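Hypothetical protein, IPT/TIG domain protein (Bacteroides ovatus, PDB 4HW6) is of unknown function but is probably an auxiliary carbohydrate- or nutrient-binding protein that joins an IPT/TIG domain to a six-bladed beta-propeller. Local coordinates at residues A[143-148]-A[187-192]; A[150-155]-A[409-414]. All coordinates share one frame; numbering follows the deposited sequence.

Contact 1: residues A[143-148]-A[187-192]; sequences RMMFDP and VNFTLN
Two neighbouring propeller blades meet here through their innermost strands, 143-146 and 184-189, with M145 and F189 packed between them. Each strand is an edge of its own sheet; the pieces 143-146 and 187-189 run almost parallel, 20° apart, with axes 6.8 Å from each other, so side chains rather than backbone bonds fill the seam. F189 is the main wedge. Its CG lies anti to the carbonyl carbon (chi1 -68°), which carries the ring across to the end of the other strand. There M145 CG meets the ring at its edge, in plane, 3.5 Å from F189 CE1. One face is covered where the strand 143-146 runs out: P148 CD stands 3.8 Å from the centroid of the F189 ring, and D147 CA 4.0 Å from that centroid, both making CH-pi contacts offset toward the rim. The D147 carboxylate lies nearly parallel to the ring, 12° between planes, while its OD1 takes the backbone N of N149. Further back, V187 CG1 lies 3.9 Å from M145 CB and also touches R143 O. The bend at chi2 of M145 brings SE alongside N188 OD1. That oxygen is already in use: F189 N donates to it at 2.7 Å in the carbonyl plane, on a lone pair, tying the side chain to the backbone of the next residue, and ND2 of N188 reaches C233 O. F218 and M195 of the second blade also touch the F189 side chain. Apolar wedging between the inner strands of adjacent blades is typical of the beta-propeller fold.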
loop_
_atom_site.group_PDB
_atom_site.type_symbol
_atom_site.label_atom_id
_atom_site.label_comp_id
_atom_site.label_asym_id
_atom_site.label_seq_id
_atom_site.Cartn_x
_atom_site.Cartn_y
_atom_site.Cartn_z
ATOM N N ARG A 143 -3.872 5.422 -11.192
ATOM C CA ARG A 143 -2.524 5.402 -10.614
ATOM C C ARG A 143 -2.509 6.279 -9.367
ATOM O O ARG A 143 -2.959 7.434 -9.417
ATOM C CB ARG A 143 -1.471 5.960 -11.576
ATOM C CG ARG A 143 -1.314 5.218 -12.889
ATOM C CD ARG A 143 -0.655 3.863 -12.701
ATOM N NE ARG A 143 -0.479 3.167 -13.989
ATOM C CZ ARG A 143 -1.265 2.211 -14.488
ATOM N NH1 ARG A 143 -2.353 1.803 -13.863
ATOM N NH2 ARG A 143 -0.948 1.647 -15.651
HETATM N N MSE A 144 -1.972 5.742 -8.268
HETATM C CA MSE A 144 -1.892 6.433 -6.977
HETATM C C MSE A 144 -0.490 6.893 -6.642
HETATM O O MSE A 144 0.504 6.266 -7.045
HETATM C CB MSE A 144 -2.248 5.474 -5.825
HETATM C CG MSE A 144 -3.622 5.070 -5.739
HETATM SE SE MSE A 144 -3.730 3.686 -4.334
HETATM C CE MSE A 144 -5.660 3.698 -4.324
HETATM N N MSE A 145 -0.416 7.967 -5.856
HETATM C CA MSE A 145 0.870 8.428 -5.325
HETATM C C MSE A 145 0.670 9.284 -4.071
HETATM O O MSE A 145 -0.130 10.223 -4.056
HETATM C CB MSE A 145 1.546 9.238 -6.427
HETATM C CG MSE A 145 2.816 9.890 -6.095
HETATM SE SE MSE A 145 4.335 8.715 -6.216
HETATM C CE MSE A 145 3.695 7.300 -7.361
ATOM N N PHE A 146 1.408 8.965 -3.004
ATOM C CA PHE A 146 1.483 9.850 -1.858
ATOM C C PHE A 146 2.363 11.063 -2.207
ATOM O O PHE A 146 3.387 10.927 -2.894
ATOM C CB PHE A 146 2.089 9.125 -0.631
ATOM C CG PHE A 146 1.094 8.348 0.186
ATOM C CD1 PHE A 146 0.244 9.006 1.048
ATOM C CD2 PHE A 146 1.060 6.962 0.150
ATOM C CE1 PHE A 146 -0.669 8.312 1.823
ATOM C CE2 PHE A 146 0.152 6.262 0.937
ATOM C CZ PHE A 146 -0.707 6.940 1.763
ATOM N N ASP A 147 1.984 12.232 -1.707
ATOM C CA ASP A 147 2.865 13.399 -1.702
ATOM C C ASP A 147 4.021 13.086 -0.751
ATOM O O ASP A 147 3.790 12.876 0.438
ATOM C CB ASP A 147 2.080 14.638 -1.280
ATOM C CG ASP A 147 2.943 15.889 -1.120
ATOM O OD1 ASP A 147 4.194 15.822 -1.162
ATOM O OD2 ASP A 147 2.329 16.954 -0.948
ATOM N N PRO A 148 5.262 13.041 -1.264
ATOM C CA PRO A 148 6.396 12.646 -0.398
ATOM C C PRO A 148 6.743 13.616 0.742
ATOM O O PRO A 148 7.485 13.241 1.665
ATOM C CB PRO A 148 7.564 12.532 -1.386
ATOM C CG PRO A 148 7.215 13.502 -2.455
ATOM C CD PRO A 148 5.717 13.386 -2.629
ATOM N N VAL A 187 0.883 10.081 -12.387
ATOM C CA VAL A 187 1.185 11.174 -11.449
ATOM C C VAL A 187 2.449 10.794 -10.702
ATOM O O VAL A 187 2.663 9.620 -10.384
ATOM C CB VAL A 187 0.008 11.477 -10.476
ATOM C CG1 VAL A 187 -0.424 10.221 -9.697
ATOM C CG2 VAL A 187 0.368 12.621 -9.541
ATOM N N ASN A 188 3.304 11.771 -10.469
ATOM C CA ASN A 188 4.497 11.582 -9.660
ATOM C C ASN A 188 4.873 12.936 -9.073
ATOM O O ASN A 188 4.136 13.902 -9.242
ATOM C CB ASN A 188 5.641 10.990 -10.508
ATOM C CG ASN A 188 6.588 10.136 -9.700
ATOM O OD1 ASN A 188 6.900 10.435 -8.525
ATOM N ND2 ASN A 188 7.061 9.056 -10.315
ATOM N N PHE A 189 5.990 12.998 -8.356
ATOM C CA PHE A 189 6.493 14.238 -7.800
ATOM C C PHE A 189 7.967 14.416 -8.133
ATOM O O PHE A 189 8.756 13.448 -8.116
ATOM C CB PHE A 189 6.287 14.259 -6.282
ATOM C CG PHE A 189 4.839 14.329 -5.879
ATOM C CD1 PHE A 189 4.056 13.204 -5.849
ATOM C CD2 PHE A 189 4.267 15.528 -5.530
ATOM C CE1 PHE A 189 2.713 13.292 -5.527
ATOM C CE2 PHE A 189 2.939 15.614 -5.196
ATOM C CZ PHE A 189 2.157 14.492 -5.187
ATOM N N THR A 190 8.338 15.650 -8.402
ATOM C CA THR A 190 9.731 15.976 -8.688
ATOM C C THR A 190 10.535 15.982 -7.377
ATOM O O THR A 190 9.969 15.890 -6.287
ATOM C CB THR A 190 9.863 17.338 -9.380
ATOM O OG1 THR A 190 9.508 18.392 -8.467
ATOM C CG2 THR A 190 8.980 17.433 -10.639
ATOM N N LEU A 191 11.855 16.103 -7.487
ATOM C CA LEU A 191 12.712 16.189 -6.299
ATOM C C LEU A 191 12.397 17.444 -5.478
ATOM O O LEU A 191 12.614 17.442 -4.268
ATOM C CB LEU A 191 14.187 16.141 -6.676
ATOM C CG LEU A 191 14.662 14.840 -7.344
ATOM C CD1 LEU A 191 16.177 14.861 -7.502
ATOM C CD2 LEU A 191 14.178 13.598 -6.592
ATOM N N ASN A 192 11.871 18.490 -6.117
ATOM C CA ASN A 192 11.484 19.692 -5.377
ATOM C C ASN A 192 10.081 19.566 -4.758
ATOM O O ASN A 192 9.646 20.437 -4.021
ATOM C CB ASN A 192 11.621 20.927 -6.269
ATOM C CG ASN A 192 13.078 21.292 -6.529
ATOM O OD1 ASN A 192 13.959 20.985 -5.723
ATOM N ND2 ASN A 192 13.338 21.945 -7.656
#

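Contact 2: residues A[150-155]-A[409-414]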
loop_
_atom_site.group_PDB
_atom_site.type_symbol
_atom_site.label_atom_id
_atom_site.label_comp_id
_atom_site.label_asym_id
_atom_site.label_seq_id
_atom_site.Cartn_x
_atom_site.Cartn_y
_atom_site.Cartn_z
ATOM N N SER A 150 4.275 15.007 2.661
ATOM C CA SER A 150 3.014 15.052 3.409
ATOM C C SER A 150 3.002 14.074 4.589
ATOM O O SER A 150 1.997 13.997 5.296
ATOM C CB SER A 150 1.809 14.719 2.473
ATOM O OG SER A 150 1.644 13.307 2.178
ATOM N N ASN A 151 4.083 13.306 4.776
ATOM C CA ASN A 151 4.130 12.266 5.831
ATOM C C ASN A 151 2.892 11.342 5.816
ATOM O O ASN A 151 2.261 11.070 6.851
ATOM C CB ASN A 151 4.298 12.904 7.207
ATOM C CG ASN A 151 4.589 11.883 8.295
ATOM O OD1 ASN A 151 5.322 10.920 8.077
ATOM N ND2 ASN A 151 4.004 12.083 9.461
ATOM N N TYR A 152 2.561 10.882 4.621
ATOM C CA TYR A 152 1.460 9.946 4.384
ATOM C C TYR A 152 0.093 10.520 4.694
ATOM O O TYR A 152 -0.839 9.764 4.966
ATOM C CB TYR A 152 1.706 8.589 5.090
ATOM C CG TYR A 152 2.954 7.958 4.551
ATOM C CD1 TYR A 152 2.928 7.218 3.382
ATOM C CD2 TYR A 152 4.175 8.186 5.160
ATOM C CE1 TYR A 152 4.086 6.689 2.841
ATOM C CE2 TYR A 152 5.344 7.671 4.624
ATOM C CZ TYR A 152 5.284 6.923 3.472
ATOM O OH TYR A 152 6.412 6.382 2.938
ATOM N N ASP A 153 -0.035 11.844 4.617
ATOM C CA ASP A 153 -1.326 12.497 4.861
ATOM C C ASP A 153 -2.073 12.933 3.591
ATOM O O ASP A 153 -3.235 13.305 3.673
ATOM C CB ASP A 153 -1.183 13.673 5.808
ATOM C CG ASP A 153 -0.962 13.242 7.262
ATOM O OD1 ASP A 153 -1.296 12.093 7.642
ATOM O OD2 ASP A 153 -0.445 14.065 8.024
ATOM N N ASP A 154 -1.410 12.885 2.444
ATOM C CA ASP A 154 -2.049 13.237 1.185
ATOM C C ASP A 154 -1.731 12.223 0.112
ATOM O O ASP A 154 -0.575 12.076 -0.322
ATOM C CB ASP A 154 -1.667 14.647 0.749
ATOM C CG ASP A 154 -2.058 15.687 1.767
ATOM O OD1 ASP A 154 -3.252 16.068 1.855
ATOM O OD2 ASP A 154 -1.165 16.079 2.541
ATOM N N LEU A 155 -2.770 11.500 -0.283
ATOM C CA LEU A 155 -2.728 10.485 -1.337
ATOM C C LEU A 155 -3.546 10.960 -2.519
ATOM O O LEU A 155 -4.695 11.378 -2.373
ATOM C CB LEU A 155 -3.341 9.191 -0.844
ATOM C CG LEU A 155 -3.475 8.048 -1.825
ATOM C CD1 LEU A 155 -2.089 7.522 -2.197
ATOM C CD2 LEU A 155 -4.315 6.943 -1.180
ATOM N N TYR A 409 1.598 2.090 -0.672
ATOM C CA TYR A 409 1.902 1.555 0.641
ATOM C C TYR A 409 2.084 2.695 1.613
ATOM O O TYR A 409 2.939 3.560 1.417
ATOM C CB TYR A 409 3.154 0.652 0.621
ATOM C CG TYR A 409 3.357 0.009 1.968
ATOM C CD1 TYR A 409 2.546 -1.042 2.392
ATOM C CD2 TYR A 409 4.309 0.483 2.844
ATOM C CE1 TYR A 409 2.702 -1.605 3.645
ATOM C CE2 TYR A 409 4.486 -0.104 4.096
ATOM C CZ TYR A 409 3.671 -1.149 4.486
ATOM O OH TYR A 409 3.834 -1.690 5.761
ATOM N N ASP A 410 1.281 2.673 2.668
ATOM C CA ASP A 410 1.278 3.687 3.699
ATOM C C ASP A 410 2.222 3.210 4.787
ATOM O O ASP A 410 1.878 2.318 5.569
ATOM C CB ASP A 410 -0.143 3.821 4.219
ATOM C CG ASP A 410 -0.326 4.937 5.227
ATOM O OD1 ASP A 410 0.640 5.320 5.931
ATOM O OD2 ASP A 410 -1.492 5.389 5.336
HETATM N N MSE A 411 3.428 3.767 4.816
HETATM C CA MSE A 411 4.432 3.374 5.811
HETATM C C MSE A 411 4.033 3.820 7.217
HETATM O O MSE A 411 4.371 3.171 8.216
HETATM C CB MSE A 411 5.802 3.946 5.438
HETATM C CG MSE A 411 6.405 3.356 4.166
HETATM SE SE MSE A 411 8.260 3.905 3.941
HETATM C CE MSE A 411 8.749 3.935 5.802
ATOM N N LYS A 412 3.312 4.928 7.312
ATOM C CA LYS A 412 2.925 5.434 8.621
ATOM C C LYS A 412 1.875 4.538 9.277
ATOM O O LYS A 412 1.941 4.235 10.469
ATOM C CB LYS A 412 2.412 6.872 8.511
ATOM C CG LYS A 412 2.000 7.491 9.828
ATOM C CD LYS A 412 1.968 9.011 9.772
ATOM C CE LYS A 412 0.694 9.551 9.150
ATOM N NZ LYS A 412 0.707 11.045 9.162
ATOM N N ARG A 413 0.902 4.115 8.498
ATOM C CA ARG A 413 -0.215 3.322 9.019
ATOM C C ARG A 413 -0.040 1.827 8.742
ATOM O O ARG A 413 -0.926 1.040 9.078
ATOM C CB ARG A 413 -1.528 3.829 8.432
ATOM C CG ARG A 413 -1.737 5.315 8.682
ATOM C CD ARG A 413 -3.070 5.857 8.190
ATOM N NE ARG A 413 -3.144 7.303 8.419
ATOM C CZ ARG A 413 -2.568 8.239 7.662
ATOM N NH1 ARG A 413 -1.898 7.919 6.574
ATOM N NH2 ARG A 413 -2.669 9.523 8.002
ATOM N N LYS A 414 1.082 1.468 8.112
ATOM C CA LYS A 414 1.464 0.079 7.799
ATOM C C LYS A 414 0.358 -0.707 7.086
ATOM O O LYS A 414 -0.115 -1.720 7.578
ATOM C CB LYS A 414 1.892 -0.671 9.066
ATOM C CG LYS A 414 3.015 -0.019 9.868
ATOM C CD LYS A 414 4.319 0.080 9.101
ATOM C CE LYS A 414 5.454 0.521 10.031
ATOM N NZ LYS A 414 6.405 1.481 9.389
#
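The chain from S150 to D153 makes a type I' turn, closed by a D153 N to S150 O hydrogen bond, and sets Y152 against the turn after strand 404-410, with Y152 CA 6.3 Å from D410 CA. The Y152 side chain slides past D410 in the opposite direction, with ring and carboxylate planes 14° apart. M411 N and K412 N lie over one face of this ring, toward its rim, and M411 CB packs 3.6 Å from Y152 CZ. Charged side chains from 409-414 grip the turn. K412 sets off with CG anti to its backbone N, then bends at chi3 (81°), which swings NZ to N151 O at 2.8 Å, nearly in line with the carbonyl bond. The same NZ meets D153 OD1 at 2.7 Å from above the carboxylate plane. R413 spans the gap with an extended chain: its NH1 donates almost straight, at 174°, to Y152 O 2.7 Å away, and its NH2 reaches D153 OD1 at 2.9 Å. D153 OD1 therefore serves two cations in one salt-bridge network. NH1 also bridges to D410 OD2 at 2.8 Å, an oxygen that binds Y417 OH as well, so the guanidinium is fixed in its own plane by three acceptors; F169 adds a cation-pi contact. D410 OD1 accepts from R413 N at 2.8 Å, an Asx motif that shapes the turn. With an alanine here in place of R413 the guanidinium is gone, and Y152 O is likely to lack its donor, D410 its ion pair, and D153 one of its two cations. Such meeting of hairpin turns from adjacent blades, at the ends of their inner strands, belongs to the beta-propeller fold.

Overall arrangement
Strands 143-146 and 154-158 follow each other in one blade, and each contact joins that blade to a different neighbour: contact 1 to the blade that begins with strand 184-189, contact 2 to the one containing strand 404-410. The two lie about 12 Å apart between centres and touch through F146, whose ring meets Y152 edge-to-face, and through the backbone pairing of D147 with D154. Contact 1 is partly buried and made mainly by apolar and CH-pi packing along the seam of two sheets. Contact 2 is a surface contact between turns, where ion pairs and backbone carbonyls do most of the holding around one aromatic ring.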